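Local atomic coordinates of 4-hydroxybenzoyl-CoA thioesterase (Bacillus halodurans, PDB entry 5WH9), a protein that probably hydrolyses the thioester bond of gentisyl-coenzyme A, releasing free coenzyme A, as a hotdog-fold member of the 4-hydroxybenzoyl-CoA thioesterase family. Residues B[91-94]-B[99-102]; B[32-37]-B[104-109]; B[12-17]-B[26-31]; B[41-46]-B[128-133]. All blocks are in the same frame, centred on the assembly; numbering follows the deposited sequence.

Overall arrangement
Interactions 2 and 3 use helix 25-40, the central helix of a hotdog fold; interaction 1 lies in the antiparallel sheet packed on it, and interaction 4 sits just past its C-terminal end. Interactions 1 and 2 share strand 99-111 and have centres about 13 Å apart; interaction 1 lies on the hairpin, interaction 2 where the helix meets the sheet. Interaction 3 uses the first half of the helix, with its centre about 16 Å from that of interaction 2, and the salt bridge from Arg108 to Asp31 connects the two. Interaction 4 lies about 12 Å from interaction 2, centre to centre, and about 26 Å from interaction 3. Interactions 2 and 3 both meet the third subunit; interactions 2, 3 and 4 all meet the second.

Interaction 1: B[91-94]-B[99-102]; sequences EHHF and RVIA
His93 and Phe94 are the residues of 91-94 whose side chains meet 99-102, because the two short segments lie with their N-to-C directions at 110° and converge only at the end of the first. Glu91 stands clear of the second segment; its carboxylate pairs with Arg81 and is also modelled very close to the His93 imidazole, a bond too short for its length to be trusted. The next residue, His92, turns its ring to helix 25-40, against Met30 and Ala33. His93 follows, and its ring meets Val100 obliquely, ND1 lying 4.3 Å from CG1; this buried nitrogen has no polar partner in the model. At Phe94 the backbone takes over: its N donates to Ala102 O at 2.8 Å (N-H...O 156°), and its O accepts from Ile101 N at 2.9 Å. These bonds join strands 87-96 and 99-111 near the turn of an antiparallel beta hairpin, part of the sheet that enfolds the central helix of the hotdog fold. Phe94 O is also approached by Val100 CA at 3.1 Å in a CA-H...O contact. Ile101 has CG1 between its backbone N and carbonyl carbon (chi1 61°), which brings CD1 within 3.6 Å of Phe94 CB. Farther out, Phe94 CD1 lies 3.7 Å from Ala102 CB, with Ala102 O in the ring plane at its edge, while the ring meets that of Tyr26 edge-to-face.

Interaction 2: B[32-37]-B[104-109]; sequences EACHHF and GHEKRV
The guanidinium group of Arg108 takes Cys34 SG over one face and Glu106 OE2 at its edge. The sulfur stands 3.3 Å above the plane, displaced toward the rim, and its nearest atom is Arg108 NE, also at 3.3 Å. Glu106 OE2 lies only 5° out of the guanidinium plane and receives the NE proton at 2.8 Å in a salt bridge; a weak bond from Arg108 NH2 to the same oxygen measures 2.9 Å. Seen from the carboxylate, the approach is different: NE comes from 68° above its plane. Cys34 reaches this site because SG is anti to the backbone N (chi1 169°), which carries it off helix 25-40 toward strand 99-111, while CB rests 3.5 Å from Glu106 OE2. Glu106 and Arg108 are two residues apart on the strand, so both project from the same side of the sheet onto the helix, as expected of a hotdog fold in which the sheet wraps a long central helix. Other partners hold the remaining polar ends: Arg108 also forms a salt bridge with Asp31, and Glu106 OE1 bonds to the Tyr23 hydroxyl of the third subunit. The buried arginine thus meets two carboxylates, and the Phe55 carbonyl accepts a further N-H, which together fix the rotation of its flat group. Its positive charge is probably largely balanced by Glu106 and Asp31, with the sulfur of Cys34 lying against its face.

Interaction 3: B[12-17]-B[26-31]; sequences FGDTDA and YYKWMD
Asp14 meets Trp29 and Lys28 where the loop between strand 6-9 and helix 25-40 folds back on the first half of the helix, the long central helix of the hotdog fold. The van der Waals part of the contact is carboxylate against indole. Asp14 OD2 sits at the ring edge, near the indole plane, 3.6 Å from Trp29 CZ2, and Asp14 CG is 3.8 Å from the same carbon. That position places the oxygen against a C-H edge and not over the pi cloud. The carboxylate is also turned nearly upright to the ring, the two planes being 82° apart. Such an edge carries a slightly positive charge, which would probably suit an anionic neighbour. Aromatic rings also pack on the indole: it stacks on Phe8 and touches Phe94.

The electrostatic part is looser. Asp14 OD1 is 4.3 Å from Lys28 CE and 5.0 Å from Lys28 NZ, too far for an ion pair; the ammonium group instead forms its salt bridge with Glu32. OD2 also accepts a hydrogen bond from Lys11 N, which is consistent with its holding the carboxylate in this orientation.

Hydrogen bonds within 12-17 give the loop its shape. A short 3-10 turn spans 12-14, and beyond it Thr15 and Ala17 make contacts with the fourth subunit. Phe12 O closes that turn by accepting twice from Thr15, from the backbone N at 3.0 Å and, in the carbonyl plane, from OG1 at 2.6 Å.

Interaction 4: B[41-46]-B[128-133]; sequences LGFPTS and RVAFAN
Ala130 and Phe131, the residues that receive Phe43 and Leu41, belong to a helical turn closed by the hydrogen bond from Ala132 N to Arg128 O at 2.8 Å, a backbone bond within 128-133. The interface itself is apolar and has two touching points. At the first, the Phe43 ring points its edge at the Ala130 methyl: CE2 is 3.5 Å from CB and CZ is 3.8 Å from it, and CB lies near the ring plane. Beyond this contact the Phe43 ring also rests on Ser126 and Val127 of the same C-terminal helix.

Gly42, between the two hydrophobic residues Leu41 and Phe43, leaves the helical conformation. Helix 25-40 ends here in a Schellman motif, in which Gly42 takes a positive phi (113°) at a place where a CB would be jammed against the carbonyl O of Leu41. Pro44 then occupies the N-cap position of helix 45-50. This link between consecutive helices is where helix 125-131 packs, at the far end of the long hotdog helix.

At the second point, Leu41 and Phe131 cross at about a right angle. One branch does the work: Leu41 CD1 is 3.6 Å from Phe131 CE1 and 3.7 Å from Phe131 CD1, obliquely to the ring. The other branch is more distant, with CD2 4.0 Å from Ala130 O. The Phe131 ring also meets Phe37 and Leu38 of helix 25-40 and, on strand 87-96, the ring of Phe88.

Interaction 1: B[91-94]-B[99-102]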
loop_
_atom_site.group_PDB
_atom_site.type_symbol
_atom_site.label_atom_id
_atom_site.label_comp_id
_atom_site.label_asym_id
_atom_site.label_seq_id
_atom_site.Cartn_x
_atom_site.Cartn_y
_atom_site.Cartn_z
ATOM N N GLU B 91 21.380 6.448 7.553
ATOM C CA GLU B 91 20.842 7.758 7.247
ATOM C C GLU B 91 20.373 7.815 5.776
ATOM O O GLU B 91 21.074 7.353 4.862
ATOM C CB GLU B 91 21.887 8.832 7.529
ATOM C CG GLU B 91 21.295 10.239 7.672
ATOM C CD GLU B 91 22.353 11.293 7.990
ATOM O OE1 GLU B 91 22.504 11.654 9.182
ATOM O OE2 GLU B 91 23.036 11.764 7.047
ATOM N N HIS B 92 19.180 8.358 5.555
ATOM C CA HIS B 92 18.619 8.472 4.213
ATOM C C HIS B 92 18.245 9.905 3.952
ATOM O O HIS B 92 17.529 10.513 4.751
ATOM C CB HIS B 92 17.350 7.628 4.054
ATOM C CG HIS B 92 17.585 6.156 4.143
ATOM N ND1 HIS B 92 17.061 5.380 5.151
ATOM C CD2 HIS B 92 18.302 5.319 3.360
ATOM C CE1 HIS B 92 17.425 4.123 4.975
ATOM N NE2 HIS B 92 18.175 4.057 3.890
ATOM N N HIS B 93 18.696 10.429 2.816
ATOM C CA HIS B 93 18.373 11.781 2.412
ATOM C C HIS B 93 17.677 11.766 1.059
ATOM O O HIS B 93 18.247 11.304 0.066
ATOM C CB HIS B 93 19.645 12.612 2.308
ATOM C CG HIS B 93 20.327 12.848 3.617
ATOM N ND1 HIS B 93 19.802 13.666 4.592
ATOM C CD2 HIS B 93 21.510 12.400 4.101
ATOM C CE1 HIS B 93 20.624 13.703 5.625
ATOM N NE2 HIS B 93 21.669 12.945 5.351
ATOM N N PHE B 94 16.457 12.288 1.021
ATOM C CA PHE B 94 15.699 12.373 -0.219
ATOM C C PHE B 94 16.137 13.591 -0.988
ATOM O O PHE B 94 16.123 14.725 -0.463
ATOM C CB PHE B 94 14.196 12.444 0.054
ATOM C CG PHE B 94 13.665 11.227 0.729
ATOM C CD1 PHE B 94 13.981 10.970 2.062
ATOM C CD2 PHE B 94 12.869 10.323 0.037
ATOM C CE1 PHE B 94 13.507 9.836 2.684
ATOM C CE2 PHE B 94 12.385 9.179 0.659
ATOM C CZ PHE B 94 12.703 8.942 1.979
ATOM N N ARG B 99 18.113 18.991 -4.509
ATOM C CA ARG B 99 17.966 19.432 -3.119
ATOM C C ARG B 99 17.400 18.365 -2.178
ATOM O O ARG B 99 16.649 17.478 -2.602
ATOM C CB ARG B 99 17.061 20.660 -3.059
ATOM C CG ARG B 99 17.571 21.834 -3.870
ATOM C CD ARG B 99 16.681 23.048 -3.677
ATOM N NE ARG B 99 16.219 23.156 -2.294
ATOM C CZ ARG B 99 14.963 22.956 -1.898
ATOM N NH1 ARG B 99 14.021 22.650 -2.782
ATOM N NH2 ARG B 99 14.649 23.072 -0.614
ATOM N N VAL B 100 17.743 18.479 -0.893
ATOM C CA VAL B 100 17.196 17.595 0.141
ATOM C C VAL B 100 15.788 18.029 0.593
ATOM O O VAL B 100 15.611 19.076 1.224
ATOM C CB VAL B 100 18.122 17.486 1.381
ATOM C CG1 VAL B 100 17.511 16.538 2.396
ATOM C CG2 VAL B 100 19.518 16.995 0.985
ATOM N N ILE B 101 14.791 17.218 0.273
ATOM C CA ILE B 101 13.410 17.555 0.605
ATOM C C ILE B 101 12.833 16.707 1.744
ATOM O O ILE B 101 11.671 16.857 2.113
ATOM C CB ILE B 101 12.505 17.438 -0.636
ATOM C CG1 ILE B 101 12.519 15.998 -1.171
ATOM C CG2 ILE B 101 12.949 18.425 -1.704
ATOM C CD1 ILE B 101 11.662 15.015 -0.290
ATOM N N ALA B 102 13.648 15.819 2.291
ATOM C CA ALA B 102 13.272 15.027 3.452
ATOM C C ALA B 102 14.508 14.265 3.873
ATOM O O ALA B 102 15.346 13.944 3.033
ATOM C CB ALA B 102 12.131 14.048 3.102
#

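Interaction 2: B[32-37]-B[104-109]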
loop_
_atom_site.group_PDB
_atom_site.type_symbol
_atom_site.label_atom_id
_atom_site.label_comp_id
_atom_site.label_asym_id
_atom_site.label_seq_id
_atom_site.Cartn_x
_atom_site.Cartn_y
_atom_site.Cartn_z
ATOM N N GLU B 32 13.201 0.396 0.884
ATOM C CA GLU B 32 13.742 0.002 -0.409
ATOM C C GLU B 32 15.195 0.447 -0.555
ATOM O O GLU B 32 16.032 -0.297 -1.053
ATOM C CB GLU B 32 12.907 0.578 -1.547
ATOM C CG GLU B 32 11.461 0.169 -1.459
ATOM C CD GLU B 32 10.587 0.779 -2.548
ATOM O OE1 GLU B 32 11.115 1.404 -3.500
ATOM O OE2 GLU B 32 9.361 0.631 -2.435
ATOM N N ALA B 33 15.501 1.658 -0.119
ATOM C CA ALA B 33 16.877 2.116 -0.195
ATOM C C ALA B 33 17.769 1.185 0.612
ATOM O O ALA B 33 18.833 0.794 0.137
ATOM C CB ALA B 33 17.008 3.533 0.297
ATOM N N CYS B 34 17.327 0.828 1.822
ATOM C CA CYS B 34 18.102 -0.054 2.692
ATOM C C CYS B 34 18.475 -1.356 2.007
ATOM O O CYS B 34 19.624 -1.775 2.071
ATOM C CB CYS B 34 17.343 -0.374 3.977
ATOM S SG CYS B 34 18.113 -1.722 4.945
ATOM N N HIS B 35 17.494 -1.994 1.367
ATOM C CA HIS B 35 17.707 -3.252 0.656
ATOM C C HIS B 35 18.626 -3.062 -0.542
ATOM O O HIS B 35 19.438 -3.926 -0.879
ATOM C CB HIS B 35 16.379 -3.791 0.140
ATOM C CG HIS B 35 15.571 -4.515 1.170
ATOM N ND1 HIS B 35 14.699 -3.871 2.029
ATOM C CD2 HIS B 35 15.485 -5.834 1.461
ATOM C CE1 HIS B 35 14.129 -4.761 2.819
ATOM N NE2 HIS B 35 14.577 -5.962 2.486
ATOM N N HIS B 36 18.457 -1.937 -1.218
ATOM C CA HIS B 36 19.269 -1.650 -2.386
ATOM C C HIS B 36 20.683 -1.356 -1.948
ATOM O O HIS B 36 21.640 -1.590 -2.675
ATOM C CB HIS B 36 18.701 -0.458 -3.145
ATOM C CG HIS B 36 19.631 0.103 -4.168
ATOM N ND1 HIS B 36 20.653 0.966 -3.844
ATOM C CD2 HIS B 36 19.680 -0.056 -5.512
ATOM C CE1 HIS B 36 21.296 1.313 -4.947
ATOM N NE2 HIS B 36 20.724 0.705 -5.972
ATOM N N PHE B 37 20.796 -0.829 -0.740
ATOM C CA PHE B 37 22.074 -0.498 -0.155
ATOM C C PHE B 37 22.851 -1.784 0.119
ATOM O O PHE B 37 23.973 -1.914 -0.319
ATOM C CB PHE B 37 21.847 0.300 1.126
ATOM C CG PHE B 37 23.106 0.768 1.795
ATOM C CD1 PHE B 37 23.851 1.793 1.251
ATOM C CD2 PHE B 37 23.519 0.204 2.996
ATOM C CE1 PHE B 37 25.010 2.227 1.872
ATOM C CE2 PHE B 37 24.672 0.638 3.625
ATOM C CZ PHE B 37 25.423 1.649 3.055
ATOM N N GLY B 104 15.779 11.122 6.942
ATOM C CA GLY B 104 15.525 10.337 8.117
ATOM C C GLY B 104 16.595 9.324 8.399
ATOM O O GLY B 104 17.678 9.341 7.811
ATOM N N HIS B 105 16.293 8.424 9.317
ATOM C CA HIS B 105 17.189 7.310 9.554
ATOM C C HIS B 105 16.388 6.105 9.982
ATOM O O HIS B 105 15.211 6.211 10.334
ATOM C CB HIS B 105 18.259 7.661 10.604
ATOM C CG HIS B 105 17.709 7.938 11.966
ATOM N ND1 HIS B 105 17.479 6.943 12.895
ATOM C CD2 HIS B 105 17.340 9.100 12.558
ATOM C CE1 HIS B 105 16.987 7.480 13.998
ATOM N NE2 HIS B 105 16.896 8.787 13.820
ATOM N N GLU B 106 17.034 4.955 9.926
ATOM C CA GLU B 106 16.489 3.723 10.436
ATOM C C GLU B 106 17.527 3.165 11.412
ATOM O O GLU B 106 18.709 3.081 11.082
ATOM C CB GLU B 106 16.292 2.733 9.280
ATOM C CG GLU B 106 15.317 3.181 8.191
ATOM C CD GLU B 106 15.199 2.181 7.048
ATOM O OE1 GLU B 106 14.070 1.971 6.562
ATOM O OE2 GLU B 106 16.235 1.621 6.612
ATOM N N LYS B 107 17.105 2.812 12.617
ATOM C CA LYS B 107 17.920 1.946 13.454
ATOM C C LYS B 107 17.529 0.506 13.170
ATOM O O LYS B 107 16.353 0.148 13.257
ATOM C CB LYS B 107 17.702 2.240 14.931
ATOM C CG LYS B 107 18.630 1.439 15.844
ATOM C CD LYS B 107 18.813 2.107 17.212
ATOM C CE LYS B 107 19.673 1.228 18.112
ATOM N NZ LYS B 107 20.046 1.883 19.411
ATOM N N ARG B 108 18.503 -0.321 12.815
ATOM C CA ARG B 108 18.217 -1.721 12.521
ATOM C C ARG B 108 19.143 -2.674 13.274
ATOM O O ARG B 108 20.268 -2.326 13.643
ATOM C CB ARG B 108 18.294 -1.993 11.015
ATOM C CG ARG B 108 17.339 -1.182 10.147
ATOM C CD ARG B 108 17.525 -1.559 8.681
ATOM N NE ARG B 108 16.594 -0.903 7.767
ATOM C CZ ARG B 108 15.475 -1.460 7.307
ATOM N NH1 ARG B 108 15.137 -2.685 7.687
ATOM N NH2 ARG B 108 14.692 -0.792 6.466
ATOM N N VAL B 109 18.660 -3.887 13.493
ATOM C CA VAL B 109 19.457 -4.910 14.142
ATOM C C VAL B 109 19.607 -6.061 13.171
ATOM O O VAL B 109 19.097 -5.987 12.058
ATOM C CB VAL B 109 18.804 -5.396 15.454
ATOM C CG1 VAL B 109 18.753 -4.254 16.459
ATOM C CG2 VAL B 109 17.419 -5.955 15.197
#

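Interaction 3: B[12-17]-B[26-31]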
loop_
_atom_site.group_PDB
_atom_site.type_symbol
_atom_site.label_atom_id
_atom_site.label_comp_id
_atom_site.label_asym_id
_atom_site.label_seq_id
_atom_site.Cartn_x
_atom_site.Cartn_y
_atom_site.Cartn_z
ATOM N N PHE B 12 1.438 7.556 -9.214
ATOM C CA PHE B 12 0.124 8.091 -8.920
ATOM C C PHE B 12 -0.421 7.502 -7.606
ATOM O O PHE B 12 -0.949 8.220 -6.750
ATOM C CB PHE B 12 -0.798 7.748 -10.088
ATOM C CG PHE B 12 -2.148 8.333 -9.968
ATOM C CD1 PHE B 12 -2.310 9.706 -9.900
ATOM C CD2 PHE B 12 -3.259 7.521 -9.907
ATOM C CE1 PHE B 12 -3.561 10.256 -9.789
ATOM C CE2 PHE B 12 -4.514 8.072 -9.787
ATOM C CZ PHE B 12 -4.662 9.444 -9.730
ATOM N N GLY B 13 -0.264 6.196 -7.450
ATOM C CA GLY B 13 -0.785 5.482 -6.303
ATOM C C GLY B 13 -0.105 5.786 -4.981
ATOM O O GLY B 13 -0.578 5.326 -3.935
ATOM N N ASP B 14 0.995 6.541 -5.033
ATOM C CA ASP B 14 1.708 6.996 -3.841
ATOM C C ASP B 14 1.150 8.321 -3.350
ATOM O O ASP B 14 1.542 8.808 -2.285
ATOM C CB ASP B 14 3.194 7.204 -4.137
ATOM C CG ASP B 14 3.901 5.917 -4.486
ATOM O OD1 ASP B 14 3.605 4.889 -3.837
ATOM O OD2 ASP B 14 4.744 5.935 -5.416
ATOM N N THR B 15 0.250 8.912 -4.135
ATOM C CA THR B 15 -0.369 10.178 -3.750
ATOM C C THR B 15 -1.680 9.930 -2.998
ATOM O O THR B 15 -2.184 8.803 -2.939
ATOM C CB THR B 15 -0.615 11.094 -4.968
ATOM O OG1 THR B 15 -1.677 10.563 -5.775
ATOM C CG2 THR B 15 0.643 11.216 -5.808
ATOM N N ASP B 16 -2.226 10.986 -2.414
ATOM C CA ASP B 16 -3.522 10.885 -1.780
ATOM C C ASP B 16 -4.353 12.109 -2.173
ATOM O O ASP B 16 -3.926 12.931 -2.989
ATOM C CB ASP B 16 -3.366 10.768 -0.266
ATOM C CG ASP B 16 -2.639 11.961 0.344
ATOM O OD1 ASP B 16 -2.989 13.118 0.006
ATOM O OD2 ASP B 16 -1.722 11.741 1.170
ATOM N N ALA B 17 -5.536 12.221 -1.589
ATOM C CA ALA B 17 -6.506 13.223 -2.010
ATOM C C ALA B 17 -5.990 14.642 -1.887
ATOM O O ALA B 17 -6.454 15.533 -2.600
ATOM C CB ALA B 17 -7.810 13.068 -1.227
ATOM N N TYR B 26 7.340 7.434 2.473
ATOM C CA TYR B 26 8.745 7.772 2.658
ATOM C C TYR B 26 9.478 6.629 3.385
ATOM O O TYR B 26 10.667 6.393 3.161
ATOM C CB TYR B 26 8.897 9.072 3.444
ATOM C CG TYR B 26 8.511 10.322 2.700
ATOM C CD1 TYR B 26 7.184 10.669 2.544
ATOM C CD2 TYR B 26 9.478 11.182 2.184
ATOM C CE1 TYR B 26 6.815 11.814 1.876
ATOM C CE2 TYR B 26 9.124 12.344 1.516
ATOM C CZ TYR B 26 7.779 12.652 1.361
ATOM O OH TYR B 26 7.380 13.811 0.707
ATOM N N TYR B 27 8.768 5.931 4.267
ATOM C CA TYR B 27 9.354 4.804 5.000
ATOM C C TYR B 27 9.507 3.586 4.102
ATOM O O TYR B 27 10.496 2.865 4.207
ATOM C CB TYR B 27 8.527 4.491 6.257
ATOM C CG TYR B 27 8.464 5.696 7.171
ATOM C CD1 TYR B 27 9.470 5.926 8.103
ATOM C CD2 TYR B 27 7.441 6.637 7.062
ATOM C CE1 TYR B 27 9.449 7.038 8.933
ATOM C CE2 TYR B 27 7.420 7.787 7.886
ATOM C CZ TYR B 27 8.439 7.965 8.819
ATOM O OH TYR B 27 8.441 9.056 9.672
ATOM N N LYS B 28 8.531 3.379 3.217
ATOM C CA LYS B 28 8.583 2.351 2.185
ATOM C C LYS B 28 9.834 2.581 1.337
ATOM O O LYS B 28 10.594 1.653 1.044
ATOM C CB LYS B 28 7.293 2.430 1.334
ATOM C CG LYS B 28 7.226 1.655 0.009
ATOM C CD LYS B 28 6.240 2.370 -0.967
ATOM C CE LYS B 28 5.711 1.501 -2.129
ATOM N NZ LYS B 28 6.699 1.030 -3.189
ATOM N N TRP B 29 10.061 3.835 0.963
ATOM C CA TRP B 29 11.199 4.140 0.107
ATOM C C TRP B 29 12.514 3.948 0.849
ATOM O O TRP B 29 13.475 3.478 0.251
ATOM C CB TRP B 29 11.089 5.548 -0.485
ATOM C CG TRP B 29 10.013 5.664 -1.513
ATOM C CD1 TRP B 29 9.707 4.760 -2.489
ATOM C CD2 TRP B 29 9.090 6.748 -1.665
ATOM N NE1 TRP B 29 8.649 5.216 -3.233
ATOM C CE2 TRP B 29 8.253 6.434 -2.745
ATOM C CE3 TRP B 29 8.887 7.954 -0.982
ATOM C CZ2 TRP B 29 7.236 7.290 -3.170
ATOM C CZ3 TRP B 29 7.890 8.784 -1.397
ATOM C CH2 TRP B 29 7.073 8.454 -2.479
ATOM N N MET B 30 12.561 4.286 2.141
ATOM C CA MET B 30 13.756 4.012 2.939
ATOM C C MET B 30 13.981 2.524 3.070
ATOM O O MET B 30 15.110 2.034 2.951
ATOM C CB MET B 30 13.668 4.628 4.328
ATOM C CG MET B 30 13.919 6.116 4.324
ATOM S SD MET B 30 13.959 6.839 5.978
ATOM C CE MET B 30 12.382 6.285 6.623
ATOM N N ASP B 31 12.910 1.784 3.296
ATOM C CA ASP B 31 13.066 0.343 3.331
ATOM C C ASP B 31 13.681 -0.139 2.003
ATOM O O ASP B 31 14.593 -0.973 1.995
ATOM C CB ASP B 31 11.734 -0.337 3.603
ATOM C CG ASP B 31 11.882 -1.816 3.805
ATOM O OD1 ASP B 31 12.187 -2.242 4.933
ATOM O OD2 ASP B 31 11.701 -2.560 2.831
#

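Interaction 4: B[41-46]-B[128-133]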
loop_
_atom_site.group_PDB
_atom_site.type_symbol
_atom_site.label_atom_id
_atom_site.label_comp_id
_atom_site.label_asym_id
_atom_site.label_seq_id
_atom_site.Cartn_x
_atom_site.Cartn_y
_atom_site.Cartn_z
ATOM N N LEU B 41 26.325 -3.447 -1.812
ATOM C CA LEU B 41 27.503 -3.769 -1.011
ATOM C C LEU B 41 27.947 -5.207 -1.232
ATOM O O LEU B 41 29.026 -5.593 -0.813
ATOM C CB LEU B 41 27.245 -3.550 0.482
ATOM C CG LEU B 41 27.436 -2.137 1.037
ATOM C CD1 LEU B 41 27.095 -2.104 2.513
ATOM C CD2 LEU B 41 28.863 -1.636 0.815
ATOM N N GLY B 42 27.104 -6.006 -1.877
ATOM C CA GLY B 42 27.456 -7.385 -2.172
ATOM C C GLY B 42 26.639 -8.435 -1.444
ATOM O O GLY B 42 26.937 -9.632 -1.518
ATOM N N PHE B 43 25.599 -7.994 -0.745
ATOM C CA PHE B 43 24.758 -8.908 0.014
ATOM C C PHE B 43 23.309 -8.793 -0.462
ATOM O O PHE B 43 22.517 -8.068 0.137
ATOM C CB PHE B 43 24.875 -8.599 1.509
ATOM C CG PHE B 43 26.301 -8.438 1.979
ATOM C CD1 PHE B 43 27.024 -9.530 2.433
ATOM C CD2 PHE B 43 26.923 -7.191 1.934
ATOM C CE1 PHE B 43 28.337 -9.388 2.853
ATOM C CE2 PHE B 43 28.241 -7.038 2.348
ATOM C CZ PHE B 43 28.951 -8.142 2.814
ATOM N N PRO B 44 22.974 -9.488 -1.567
ATOM C CA PRO B 44 21.617 -9.493 -2.145
ATOM C C PRO B 44 20.609 -9.940 -1.107
ATOM O O PRO B 44 20.610 -11.101 -0.730
ATOM C CB PRO B 44 21.686 -10.559 -3.244
ATOM C CG PRO B 44 23.137 -10.701 -3.569
ATOM C CD PRO B 44 23.929 -10.297 -2.348
ATOM N N THR B 45 19.749 -9.033 -0.671
ATOM C CA THR B 45 18.870 -9.307 0.462
ATOM C C THR B 45 17.800 -10.373 0.187
ATOM O O THR B 45 17.271 -10.966 1.117
ATOM C CB THR B 45 18.238 -8.013 0.964
ATOM O OG1 THR B 45 17.374 -7.487 -0.050
ATOM C CG2 THR B 45 19.344 -6.982 1.261
ATOM N N SER B 46 17.483 -10.612 -1.085
ATOM C CA SER B 46 16.578 -11.706 -1.462
ATOM C C SER B 46 17.161 -13.033 -1.005
ATOM O O SER B 46 16.440 -13.957 -0.615
ATOM C CB SER B 46 16.386 -11.755 -2.980
ATOM O OG SER B 46 17.634 -11.902 -3.645
ATOM N N ARG B 128 29.881 -6.593 8.538
ATOM C CA ARG B 128 30.582 -5.638 9.391
ATOM C C ARG B 128 31.719 -4.959 8.633
ATOM O O ARG B 128 31.785 -3.738 8.581
ATOM C CB ARG B 128 31.109 -6.327 10.653
ATOM C CG ARG B 128 31.611 -5.379 11.725
ATOM C CD ARG B 128 32.000 -6.147 12.979
ATOM N NE ARG B 128 32.903 -7.258 12.668
ATOM C CZ ARG B 128 32.599 -8.546 12.832
ATOM N NH1 ARG B 128 31.409 -8.899 13.318
ATOM N NH2 ARG B 128 33.491 -9.486 12.521
ATOM N N VAL B 129 32.600 -5.754 8.037
ATOM C CA VAL B 129 33.736 -5.223 7.288
ATOM C C VAL B 129 33.307 -4.379 6.091
ATOM O O VAL B 129 33.995 -3.432 5.701
ATOM C CB VAL B 129 34.661 -6.361 6.788
ATOM C CG1 VAL B 129 35.661 -5.840 5.748
ATOM C CG2 VAL B 129 35.375 -7.030 7.959
ATOM N N ALA B 130 32.181 -4.741 5.491
ATOM C CA ALA B 130 31.665 -4.002 4.347
ATOM C C ALA B 130 31.103 -2.642 4.792
ATOM O O ALA B 130 31.219 -1.656 4.074
ATOM C CB ALA B 130 30.610 -4.837 3.593
ATOM N N PHE B 131 30.493 -2.608 5.977
ATOM C CA PHE B 131 30.063 -1.364 6.614
ATOM C C PHE B 131 31.256 -0.531 7.087
ATOM O O PHE B 131 31.186 0.696 7.142
ATOM C CB PHE B 131 29.164 -1.657 7.826
ATOM C CG PHE B 131 27.771 -2.086 7.469
ATOM C CD1 PHE B 131 27.241 -1.808 6.224
ATOM C CD2 PHE B 131 26.987 -2.771 8.385
ATOM C CE1 PHE B 131 25.960 -2.203 5.896
ATOM C CE2 PHE B 131 25.705 -3.165 8.064
ATOM C CZ PHE B 131 25.194 -2.881 6.820
ATOM N N ALA B 132 32.340 -1.204 7.451
ATOM C CA ALA B 132 33.521 -0.517 7.950
ATOM C C ALA B 132 34.480 -0.176 6.811
ATOM O O ALA B 132 35.699 -0.285 6.956
ATOM C CB ALA B 132 34.220 -1.350 9.020
ATOM N N ASN B 133 33.923 0.240 5.678
ATOM C CA ASN B 133 34.731 0.609 4.522
ATOM C C ASN B 133 33.920 1.454 3.545
ATOM O O ASN B 133 34.243 1.513 2.358
ATOM C CB ASN B 133 35.276 -0.639 3.836
#